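Local coordinates for T-cell surface glycoprotein CD1A1 antigen (Gallus gallus, PDB 3JVG), which probably presents lipid antigens to T cells, as other CD1 proteins do, by holding them in a groove of MHC class I type, at residues Phe13-Asn18 with Pro88-Ser93; Gln116-Phe121 with Gln130-Gln135; Pro50-Ser55 with Arg167-Ala172. All blocks are in the same frame, centred on the assembly; numbering follows the deposited sequence.

Contact 1 of 3, residues Phe13-Asn18 with Pro88-Ser93. With NAG (2-acetamido-2-deoxy-beta-D-glucopyranose), chain J.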
loop_
_atom_site.group_PDB
_atom_site.type_symbol
_atom_site.label_atom_id
_atom_site.label_comp_id
_atom_site.label_asym_id
_atom_site.label_seq_id
_atom_site.Cartn_x
_atom_site.Cartn_y
_atom_site.Cartn_z
ATOM N N PHE A 13 8.659 -10.008 2.024
ATOM C CA PHE A 13 8.221 -10.493 3.337
ATOM C C PHE A 13 8.271 -11.983 3.354
ATOM O O PHE A 13 8.190 -12.624 2.294
ATOM C CB PHE A 13 6.833 -10.026 3.741
ATOM C CG PHE A 13 5.733 -10.298 2.709
ATOM C CD1 PHE A 13 4.921 -11.427 2.820
ATOM C CD2 PHE A 13 5.474 -9.372 1.691
ATOM C CE1 PHE A 13 3.915 -11.674 1.929
ATOM C CE2 PHE A 13 4.441 -9.601 0.765
ATOM C CZ PHE A 13 3.669 -10.752 0.891
ATOM N N ALA A 14 8.397 -12.535 4.566
ATOM C CA ALA A 14 8.530 -13.980 4.759
ATOM C C ALA A 14 7.919 -14.420 6.078
ATOM O O ALA A 14 8.247 -13.897 7.156
ATOM C CB ALA A 14 9.998 -14.391 4.684
ATOM N N THR A 15 7.008 -15.370 5.999
ATOM C CA THR A 15 6.499 -15.987 7.194
ATOM C C THR A 15 7.247 -17.306 7.383
ATOM O O THR A 15 7.113 -18.248 6.574
ATOM C CB THR A 15 4.975 -16.304 7.073
ATOM O OG1 THR A 15 4.267 -15.118 6.739
ATOM C CG2 THR A 15 4.464 -16.814 8.359
ATOM N N PHE A 16 8.001 -17.410 8.453
ATOM C CA PHE A 16 8.606 -18.696 8.750
ATOM C C PHE A 16 7.647 -19.567 9.521
ATOM O O PHE A 16 7.365 -19.310 10.694
ATOM C CB PHE A 16 9.940 -18.495 9.470
ATOM C CG PHE A 16 10.939 -17.705 8.645
ATOM C CD1 PHE A 16 10.763 -16.331 8.444
ATOM C CD2 PHE A 16 12.010 -18.355 7.983
ATOM C CE1 PHE A 16 11.635 -15.605 7.650
ATOM C CE2 PHE A 16 12.901 -17.611 7.158
ATOM C CZ PHE A 16 12.706 -16.234 7.017
ATOM N N GLN A 17 7.125 -20.595 8.883
ATOM C CA GLN A 17 6.147 -21.458 9.579
ATOM C C GLN A 17 6.771 -22.539 10.483
ATOM O O GLN A 17 6.232 -22.838 11.544
ATOM C CB GLN A 17 5.182 -22.087 8.588
ATOM C CG GLN A 17 4.576 -21.071 7.629
ATOM C CD GLN A 17 3.566 -21.707 6.713
ATOM O OE1 GLN A 17 3.940 -22.403 5.758
ATOM N NE2 GLN A 17 2.271 -21.490 7.002
ATOM N N ASN A 18 7.880 -23.130 10.041
ATOM C CA ASN A 18 8.655 -24.089 10.841
ATOM C C ASN A 18 10.100 -24.048 10.314
ATOM O O ASN A 18 10.434 -23.193 9.490
ATOM C CB ASN A 18 8.044 -25.512 10.816
ATOM C CG ASN A 18 7.966 -26.111 9.409
ATOM O OD1 ASN A 18 8.811 -25.834 8.554
ATOM N ND2 ASN A 18 6.943 -26.946 9.175
ATOM N N PRO A 88 5.749 -19.660 14.675
ATOM C CA PRO A 88 5.826 -18.827 13.439
ATOM C C PRO A 88 6.217 -17.342 13.678
ATOM O O PRO A 88 5.947 -16.767 14.733
ATOM C CB PRO A 88 4.415 -18.932 12.859
ATOM C CG PRO A 88 3.544 -19.058 14.089
ATOM C CD PRO A 88 4.352 -19.831 15.120
ATOM N N PHE A 89 6.893 -16.745 12.712
ATOM C CA PHE A 89 7.234 -15.332 12.805
ATOM C C PHE A 89 7.431 -14.761 11.413
ATOM O O PHE A 89 7.515 -15.507 10.431
ATOM C CB PHE A 89 8.474 -15.090 13.684
ATOM C CG PHE A 89 9.673 -15.890 13.281
ATOM C CD1 PHE A 89 10.441 -15.520 12.193
ATOM C CD2 PHE A 89 10.035 -17.022 13.995
ATOM C CE1 PHE A 89 11.548 -16.293 11.822
ATOM C CE2 PHE A 89 11.152 -17.783 13.634
ATOM C CZ PHE A 89 11.904 -17.416 12.549
ATOM N N VAL A 90 7.511 -13.436 11.338
ATOM C CA VAL A 90 7.639 -12.790 10.065
ATOM C C VAL A 90 8.767 -11.771 9.997
ATOM O O VAL A 90 8.963 -10.960 10.941
ATOM C CB VAL A 90 6.218 -12.365 9.402
ATOM C CG1 VAL A 90 5.011 -12.744 10.214
ATOM C CG2 VAL A 90 6.168 -10.964 8.732
ATOM N N PHE A 91 9.517 -11.865 8.915
ATOM C CA PHE A 91 10.493 -10.863 8.550
ATOM C C PHE A 91 9.997 -10.136 7.325
ATOM O O PHE A 91 9.291 -10.734 6.491
ATOM C CB PHE A 91 11.849 -11.470 8.260
ATOM C CG PHE A 91 12.670 -11.715 9.456
ATOM C CD1 PHE A 91 12.605 -12.935 10.107
ATOM C CD2 PHE A 91 13.523 -10.726 9.929
ATOM C CE1 PHE A 91 13.393 -13.192 11.278
ATOM C CE2 PHE A 91 14.349 -10.934 11.059
ATOM C CZ PHE A 91 14.285 -12.181 11.754
ATOM N N GLN A 92 10.343 -8.850 7.263
ATOM C CA GLN A 92 10.171 -8.024 6.098
ATOM C C GLN A 92 11.437 -7.227 5.749
ATOM O O GLN A 92 12.282 -6.914 6.648
ATOM C CB GLN A 92 8.955 -7.090 6.300
ATOM C CG GLN A 92 7.640 -7.808 6.633
ATOM C CD GLN A 92 6.676 -6.884 7.373
ATOM O OE1 GLN A 92 6.679 -6.871 8.602
ATOM N NE2 GLN A 92 5.949 -6.021 6.632
ATOM N N SER A 93 11.584 -6.910 4.454
ATOM C CA SER A 93 12.605 -5.954 3.995
ATOM C C SER A 93 11.988 -4.905 3.137
ATOM O O SER A 93 11.098 -5.218 2.361
ATOM C CB SER A 93 13.699 -6.559 3.072
ATOM O OG SER A 93 14.043 -7.848 3.392
HETATM C C1 NAG J . 6.656 -27.648 7.940
HETATM C C2 NAG J . 6.497 -29.158 8.241
HETATM C C3 NAG J . 6.062 -29.909 6.968
HETATM C C4 NAG J . 4.675 -29.348 6.560
HETATM C C5 NAG J . 4.789 -27.820 6.303
HETATM C C6 NAG J . 3.460 -27.126 5.895
HETATM C C7 NAG J . 7.726 -30.178 10.145
HETATM C C8 NAG J . 9.050 -30.716 10.632
HETATM N N2 NAG J . 7.692 -29.725 8.876
HETATM O O3 NAG J . 6.155 -31.326 7.126
HETATM O O4 NAG J . 4.148 -29.976 5.407
HETATM O O5 NAG J . 5.462 -27.118 7.365
HETATM O O6 NAG J . 2.703 -26.500 6.929
HETATM O O7 NAG J . 6.752 -30.180 10.911
#
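With Phe89 CG set between its own backbone N and carbonyl carbon (chi1 54°), and Phe16 CG beside the backbone N and opposite the carbonyl carbon (chi1 -60°), the two rings swing together from adjacent antiparallel strands. Phe16 CD1 comes within 3.5 Å of Phe89 CE1. The rings are only slightly tilted but offset, with little overlap, and the face of Phe89 is instead met by Phe16 CB, a CH-pi contact with 4.0 Å from CB to the Phe89 centroid. Phe91 is turned steeply against Phe16, its plane at 84°, and the two rings meet through Phe16 CE1 and Phe91 CD1, 3.8 Å apart. All three side chains also touch Val79 of helix 58-82. The cluster therefore lies between that helix and the sheet that forms the floor of the MHC-I-like groove domain, and an unidentified bound molecule beside Phe91 is consistent with a CD1-type apolar groove. Beneath the rings, Ala14 pairs with Phe91 and Phe16 with Phe89, each through two backbone hydrogen bonds. Of these, Phe16 N to Phe89 O is short, at 2.8 Å, while Phe89 N to Phe16 O stretches to 3.3 Å near the cis-proline Pro88. On the other face, Phe13 CB packs at 3.7 Å on Gln92 CG. The Gln92 amide is hydrogen-bonded at both OE1 and NE2 by the chain of another protein, presumably beta-2-microglobulin as in other CD1 molecules, and Phe13 meets an aromatic ring of that chain edge-to-face. Beyond the paired residues, Asn18 ND2 is covalently joined to C1 of an N-acetylglucosamine, 1.4 Å away.

Contact 2 of 3, residues Gln116-Phe121 with Gln130-Gln135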
loop_
_atom_site.group_PDB
_atom_site.type_symbol
_atom_site.label_atom_id
_atom_site.label_comp_id
_atom_site.label_asym_id
_atom_site.label_seq_id
_atom_site.Cartn_x
_atom_site.Cartn_y
_atom_site.Cartn_z
ATOM N N GLN A 116 8.334 -4.620 13.344
ATOM C CA GLN A 116 9.043 -3.457 13.874
ATOM C C GLN A 116 10.435 -3.408 13.319
ATOM O O GLN A 116 10.997 -4.440 13.092
ATOM C CB GLN A 116 9.219 -3.588 15.413
ATOM C CG GLN A 116 7.955 -3.451 16.256
ATOM C CD GLN A 116 7.209 -2.157 16.006
ATOM O OE1 GLN A 116 7.805 -1.071 15.879
ATOM N NE2 GLN A 116 5.879 -2.259 15.945
ATOM N N ASN A 117 10.996 -2.207 13.115
ATOM C CA ASN A 117 12.380 -2.037 12.624
ATOM C C ASN A 117 13.259 -2.960 13.425
ATOM O O ASN A 117 13.183 -2.964 14.635
ATOM C CB ASN A 117 12.849 -0.604 12.851
ATOM C CG ASN A 117 12.053 0.383 12.052
ATOM O OD1 ASN A 117 11.541 0.024 10.983
ATOM N ND2 ASN A 117 11.957 1.623 12.525
ATOM N N PHE A 118 14.093 -3.729 12.743
ATOM C CA PHE A 118 14.937 -4.693 13.400
ATOM C C PHE A 118 16.428 -4.459 13.031
ATOM O O PHE A 118 17.339 -4.549 13.880
ATOM C CB PHE A 118 14.404 -6.072 12.987
ATOM C CG PHE A 118 15.270 -7.230 13.402
ATOM C CD1 PHE A 118 15.177 -7.773 14.687
ATOM C CD2 PHE A 118 16.112 -7.805 12.488
ATOM C CE1 PHE A 118 15.947 -8.874 15.068
ATOM C CE2 PHE A 118 16.893 -8.925 12.819
ATOM C CZ PHE A 118 16.809 -9.475 14.132
ATOM N N LEU A 119 16.686 -4.137 11.771
ATOM C CA LEU A 119 18.038 -3.835 11.337
ATOM C C LEU A 119 17.962 -2.747 10.283
ATOM O O LEU A 119 17.040 -2.739 9.471
ATOM C CB LEU A 119 18.630 -5.091 10.766
ATOM C CG LEU A 119 19.960 -5.704 11.069
ATOM C CD1 LEU A 119 20.531 -5.461 12.488
ATOM C CD2 LEU A 119 19.900 -7.219 10.669
ATOM N N ARG A 120 18.906 -1.826 10.305
ATOM C CA ARG A 120 18.929 -0.741 9.350
ATOM C C ARG A 120 20.379 -0.519 8.842
ATOM O O ARG A 120 21.337 -0.386 9.634
ATOM C CB ARG A 120 18.382 0.554 9.953
ATOM C CG ARG A 120 18.633 1.784 9.077
ATOM C CD ARG A 120 17.964 3.062 9.654
ATOM N NE ARG A 120 16.490 2.976 9.560
ATOM C CZ ARG A 120 15.634 3.766 10.191
ATOM N NH1 ARG A 120 16.054 4.724 11.018
ATOM N NH2 ARG A 120 14.331 3.575 10.007
ATOM N N PHE A 121 20.517 -0.498 7.517
ATOM C CA PHE A 121 21.786 -0.241 6.909
ATOM C C PHE A 121 22.189 1.223 7.022
ATOM O O PHE A 121 21.368 2.136 6.838
ATOM C CB PHE A 121 21.763 -0.656 5.450
ATOM C CG PHE A 121 23.173 -0.798 4.831
ATOM C CD1 PHE A 121 23.992 -1.892 5.144
ATOM C CD2 PHE A 121 23.659 0.159 3.953
ATOM C CE1 PHE A 121 25.304 -2.022 4.577
ATOM C CE2 PHE A 121 24.945 0.043 3.379
ATOM C CZ PHE A 121 25.767 -1.056 3.706
ATOM N N GLN A 130 21.520 -1.796 14.831
ATOM C CA GLN A 130 20.600 -2.602 15.604
ATOM C C GLN A 130 19.401 -1.714 15.937
ATOM O O GLN A 130 19.573 -0.625 16.527
ATOM C CB GLN A 130 21.317 -3.091 16.877
ATOM C CG GLN A 130 20.475 -3.964 17.823
ATOM C CD GLN A 130 21.189 -4.304 19.176
ATOM O OE1 GLN A 130 22.403 -4.313 19.286
ATOM N NE2 GLN A 130 20.403 -4.608 20.178
ATOM N N MET A 131 18.188 -2.163 15.580
ATOM C CA MET A 131 16.985 -1.367 15.813
ATOM C C MET A 131 16.090 -1.819 16.999
ATOM O O MET A 131 15.192 -1.090 17.417
ATOM C CB MET A 131 16.181 -1.283 14.514
ATOM C CG MET A 131 17.021 -0.670 13.356
ATOM S SD MET A 131 17.572 1.025 13.738
ATOM C CE MET A 131 16.064 1.973 13.495
ATOM N N GLN A 132 16.309 -3.040 17.483
ATOM C CA GLN A 132 15.552 -3.545 18.659
ATOM C C GLN A 132 16.520 -3.835 19.785
ATOM O O GLN A 132 17.628 -4.310 19.565
ATOM C CB GLN A 132 14.744 -4.799 18.320
ATOM C CG GLN A 132 13.414 -4.520 17.614
ATOM C CD GLN A 132 12.797 -5.769 16.988
ATOM O OE1 GLN A 132 12.990 -6.874 17.477
ATOM N NE2 GLN A 132 12.094 -5.596 15.901
ATOM N N HIS A 133 16.087 -3.507 20.992
ATOM C CA HIS A 133 16.884 -3.676 22.186
ATOM C C HIS A 133 16.653 -5.069 22.768
ATOM O O HIS A 133 16.065 -5.207 23.868
ATOM C CB HIS A 133 16.518 -2.624 23.235
ATOM C CG HIS A 133 17.576 -2.441 24.280
ATOM N ND1 HIS A 133 17.332 -2.606 25.630
ATOM C CD2 HIS A 133 18.891 -2.124 24.170
ATOM C CE1 HIS A 133 18.450 -2.399 26.309
ATOM N NE2 HIS A 133 19.404 -2.083 25.448
ATOM N N ASN A 134 17.090 -6.083 22.019
ATOM C CA ASN A 134 16.940 -7.455 22.454
ATOM C C ASN A 134 18.032 -8.313 21.853
ATOM O O ASN A 134 18.732 -7.889 20.913
ATOM C CB ASN A 134 15.554 -8.004 22.116
ATOM C CG ASN A 134 15.260 -7.979 20.619
ATOM O OD1 ASN A 134 16.093 -8.348 19.836
ATOM N ND2 ASN A 134 14.048 -7.569 20.235
ATOM N N GLN A 135 18.197 -9.523 22.375
ATOM C CA GLN A 135 19.294 -10.374 21.894
ATOM C C GLN A 135 19.204 -10.756 20.417
ATOM O O GLN A 135 20.193 -10.737 19.730
ATOM C CB GLN A 135 19.492 -11.594 22.794
ATOM C CG GLN A 135 20.255 -11.259 24.100
HETATM O O HOH W 1 12.066 -1.088 16.316
#
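A classic beta bulge at Phe118 and Leu119, both facing Ile111 of strand 105-113, meets the loop that leads from the edge strand 127-130 of the MHC-I-like floor into helix 135-145. Met131 N donates to Phe118 O over 3.1 Å, approaching from above the carbonyl plane; Ser137 OG is a second partner of the same oxygen. Gln132 reaches back to the strand with its amide: NE2 bonds to Asn117 O at 3.1 Å, again from above the carbonyl plane and with a bent N-H angle of 139°. Its OE1 lies at the edge of the Phe118 ring, 3.7 Å from CD1, the two side chains crossing at about a right angle, with the amide and ring planes 68° apart. A water also donates to Asn117 O, at 2.8 Å. On the other flank Met131 bends at chi2 (-61°) and again beyond it, which carries CE over one face of the Arg120 guanidinium, 3.7 Å from NH1, while Arg120 NE is held in a salt bridge by Asp110. The loop is braced from within as well, since Gln130 NE2 gives a nearly straight bond of 2.9 Å to Gln132 O. Asn134 is the N-cap of helix 135-145, its OD1 taking the N-H of Ser137, and its ND2 donates in the amide plane to a lone pair of Gln132 OE1, 3.0 Å away.

Contact 3 of 3, residues Pro50-Ser55 with Arg167-Ala172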
loop_
_atom_site.group_PDB
_atom_site.type_symbol
_atom_site.label_atom_id
_atom_site.label_comp_id
_atom_site.label_asym_id
_atom_site.label_seq_id
_atom_site.Cartn_x
_atom_site.Cartn_y
_atom_site.Cartn_z
ATOM N N PRO A 50 4.587 -2.536 -19.321
ATOM C CA PRO A 50 5.173 -2.841 -20.604
ATOM C C PRO A 50 6.482 -2.113 -20.886
ATOM O O PRO A 50 7.260 -2.602 -21.671
ATOM C CB PRO A 50 4.118 -2.401 -21.605
ATOM C CG PRO A 50 2.936 -1.999 -20.841
ATOM C CD PRO A 50 3.226 -1.983 -19.409
ATOM N N TRP A 51 6.730 -0.962 -20.274
ATOM C CA TRP A 51 8.010 -0.243 -20.502
ATOM C C TRP A 51 9.219 -0.882 -19.762
ATOM O O TRP A 51 10.363 -0.609 -20.084
ATOM C CB TRP A 51 7.855 1.234 -20.139
ATOM C CG TRP A 51 7.280 1.444 -18.726
ATOM C CD1 TRP A 51 5.970 1.663 -18.386
ATOM C CD2 TRP A 51 8.023 1.433 -17.499
ATOM N NE1 TRP A 51 5.856 1.798 -17.006
ATOM C CE2 TRP A 51 7.103 1.645 -16.448
ATOM C CE3 TRP A 51 9.385 1.267 -17.186
ATOM C CZ2 TRP A 51 7.505 1.686 -15.103
ATOM C CZ3 TRP A 51 9.785 1.311 -15.845
ATOM C CH2 TRP A 51 8.852 1.510 -14.835
ATOM N N LEU A 52 8.966 -1.772 -18.806
ATOM C CA LEU A 52 10.081 -2.358 -18.008
ATOM C C LEU A 52 11.107 -3.155 -18.800
ATOM O O LEU A 52 12.299 -2.770 -18.859
ATOM C CB LEU A 52 9.523 -3.279 -16.921
ATOM C CG LEU A 52 9.471 -3.123 -15.410
ATOM C CD1 LEU A 52 10.240 -1.952 -14.764
ATOM C CD2 LEU A 52 8.004 -3.273 -14.948
ATOM N N ARG A 53 10.669 -4.280 -19.383
ATOM C CA ARG A 53 11.603 -5.205 -20.055
ATOM C C ARG A 53 12.451 -4.574 -21.133
ATOM O O ARG A 53 13.609 -4.854 -21.190
ATOM C CB ARG A 53 10.922 -6.481 -20.597
ATOM C CG ARG A 53 10.382 -7.426 -19.506
ATOM C CD ARG A 53 11.513 -7.998 -18.606
ATOM N NE ARG A 53 12.360 -8.956 -19.343
ATOM C CZ ARG A 53 13.029 -9.991 -18.819
ATOM N NH1 ARG A 53 12.967 -10.268 -17.522
ATOM N NH2 ARG A 53 13.772 -10.757 -19.609
ATOM N N PRO A 54 11.894 -3.674 -21.970
ATOM C CA PRO A 54 12.756 -3.131 -22.994
ATOM C C PRO A 54 13.638 -2.008 -22.485
ATOM O O PRO A 54 14.488 -1.503 -23.248
ATOM C CB PRO A 54 11.754 -2.568 -24.027
ATOM C CG PRO A 54 10.363 -3.080 -23.591
ATOM C CD PRO A 54 10.511 -3.180 -22.121
ATOM N N SER A 55 13.464 -1.611 -21.222
ATOM C CA SER A 55 14.255 -0.515 -20.711
ATOM C C SER A 55 15.679 -0.954 -20.402
ATOM O O SER A 55 16.557 -0.116 -20.387
ATOM C CB SER A 55 13.590 0.190 -19.517
ATOM O OG SER A 55 13.837 -0.524 -18.306
ATOM N N ARG A 167 16.751 6.608 -12.305
ATOM C CA ARG A 167 16.758 7.694 -13.299
ATOM C C ARG A 167 16.206 7.184 -14.610
ATOM O O ARG A 167 15.389 7.846 -15.268
ATOM C CB ARG A 167 18.147 8.229 -13.576
ATOM C CG ARG A 167 18.723 8.935 -12.415
ATOM C CD ARG A 167 19.983 9.710 -12.800
ATOM N NE ARG A 167 19.758 11.060 -12.313
ATOM C CZ ARG A 167 20.254 11.555 -11.178
ATOM N NH1 ARG A 167 21.086 10.830 -10.420
ATOM N NH2 ARG A 167 19.949 12.808 -10.826
ATOM N N LEU A 168 16.664 5.999 -14.974
ATOM C CA LEU A 168 16.232 5.349 -16.177
ATOM C C LEU A 168 14.734 4.970 -16.170
ATOM O O LEU A 168 14.066 5.092 -17.203
ATOM C CB LEU A 168 17.069 4.110 -16.318
ATOM C CG LEU A 168 16.538 3.085 -17.274
ATOM C CD1 LEU A 168 16.990 3.452 -18.686
ATOM C CD2 LEU A 168 17.175 1.812 -16.824
ATOM N N PHE A 169 14.224 4.487 -15.031
ATOM C CA PHE A 169 12.800 4.124 -14.889
ATOM C C PHE A 169 11.875 5.368 -14.928
ATOM O O PHE A 169 10.770 5.315 -15.504
ATOM C CB PHE A 169 12.566 3.324 -13.584
ATOM C CG PHE A 169 12.997 1.863 -13.656
ATOM C CD1 PHE A 169 13.586 1.334 -14.813
ATOM C CD2 PHE A 169 12.810 1.014 -12.575
ATOM C CE1 PHE A 169 13.942 -0.011 -14.893
ATOM C CE2 PHE A 169 13.180 -0.346 -12.658
ATOM C CZ PHE A 169 13.748 -0.855 -13.830
ATOM N N ILE A 170 12.321 6.470 -14.315
ATOM C CA ILE A 170 11.616 7.756 -14.446
ATOM C C ILE A 170 11.409 8.115 -15.934
ATOM O O ILE A 170 10.322 8.553 -16.322
ATOM C CB ILE A 170 12.339 8.913 -13.736
ATOM C CG1 ILE A 170 12.438 8.646 -12.225
ATOM C CG2 ILE A 170 11.641 10.284 -14.044
ATOM C CD1 ILE A 170 13.353 9.628 -11.498
ATOM N N GLN A 171 12.434 7.894 -16.759
ATOM C CA GLN A 171 12.336 8.197 -18.175
ATOM C C GLN A 171 11.517 7.169 -18.924
ATOM O O GLN A 171 10.674 7.535 -19.712
ATOM C CB GLN A 171 13.716 8.342 -18.849
ATOM C CG GLN A 171 14.374 9.755 -18.777
ATOM C CD GLN A 171 13.366 10.904 -18.598
ATOM O OE1 GLN A 171 13.323 11.560 -17.539
ATOM N NE2 GLN A 171 12.527 11.123 -19.619
ATOM N N ALA A 172 11.791 5.888 -18.710
ATOM C CA ALA A 172 11.065 4.834 -19.426
ATOM C C ALA A 172 9.566 4.777 -19.063
ATOM O O ALA A 172 8.699 4.593 -19.940
ATOM C CB ALA A 172 11.713 3.494 -19.172
#
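Trp51 is the first residue of 50-55 to meet helix 148-172, and it does so on two sides of its indole. Its first torsion (chi1 52°) places CG between the backbone N and carbonyl carbon, and from there the ring lies against the last turn of the helix. Trp51 CB comes to 3.5 Å from Ala172 O, the carbonyl carbon of Ala172 rests over one indole face toward the rim, and Trp51 CE3 touches Ala172 CB at 3.8 Å. The far edge of the six-membered ring points at the face of Phe169 in a T-shaped pair, with planes at 71° and Trp51 CZ3 3.9 Å from Phe169 CG. At the other end of the indole, NE1 is hydrogen-bonded to Asp176, so the polar edge is tied to the short helix 174-177. Leu52 follows with CD1 over the same face of Phe169, toward the rim, in a CH-pi contact 4.1 Å from the ring centroid. Met35 of the floor touches both Leu52 and Phe169. Ser55 closes the contact. Its OG donates to a lone pair of Leu52 O at 2.8 Å, and the same oxygen also accepts the backbone N-H of Ser55, fixing the hydroxyl within its own short turn. OG also lies at the edge of the Phe169 ring, 3.5 Å from CE1, while Ser55 CB packs on Ala172 CB at 3.8 Å. Leu168 contributes CD1, loosely, near Ser55 O. An unidentified bound molecule lies close to Phe169, consistent with a place at the groove wall. Such packing of the short helix before the first long groove helix against the C-terminal part of the second is typical of the MHC class I fold, where the two walls converge at one end of the groove.

All three contacts lie in the MHC-I-like domain, which probably forms the antigen-binding groove. Contacts 1 and 2 share the eight-stranded floor; their centres are 16 Å apart and they meet where Phe91 CE2 packs 3.7 Å from Phe118 CE2, the rings edge-to-face. Contact 3 instead joins the short helical turn before helix 58-82 to the end of helix 148-172, its centre about 32 Å from that of contact 1 and 34 Å from that of contact 2. Along the chain contact 1 closes before contact 2 opens, the segments of contacts 1 and 3 alternate, and contact 2 falls between those of contact 3. They thus sample the sheet floor and the end of one helical wall.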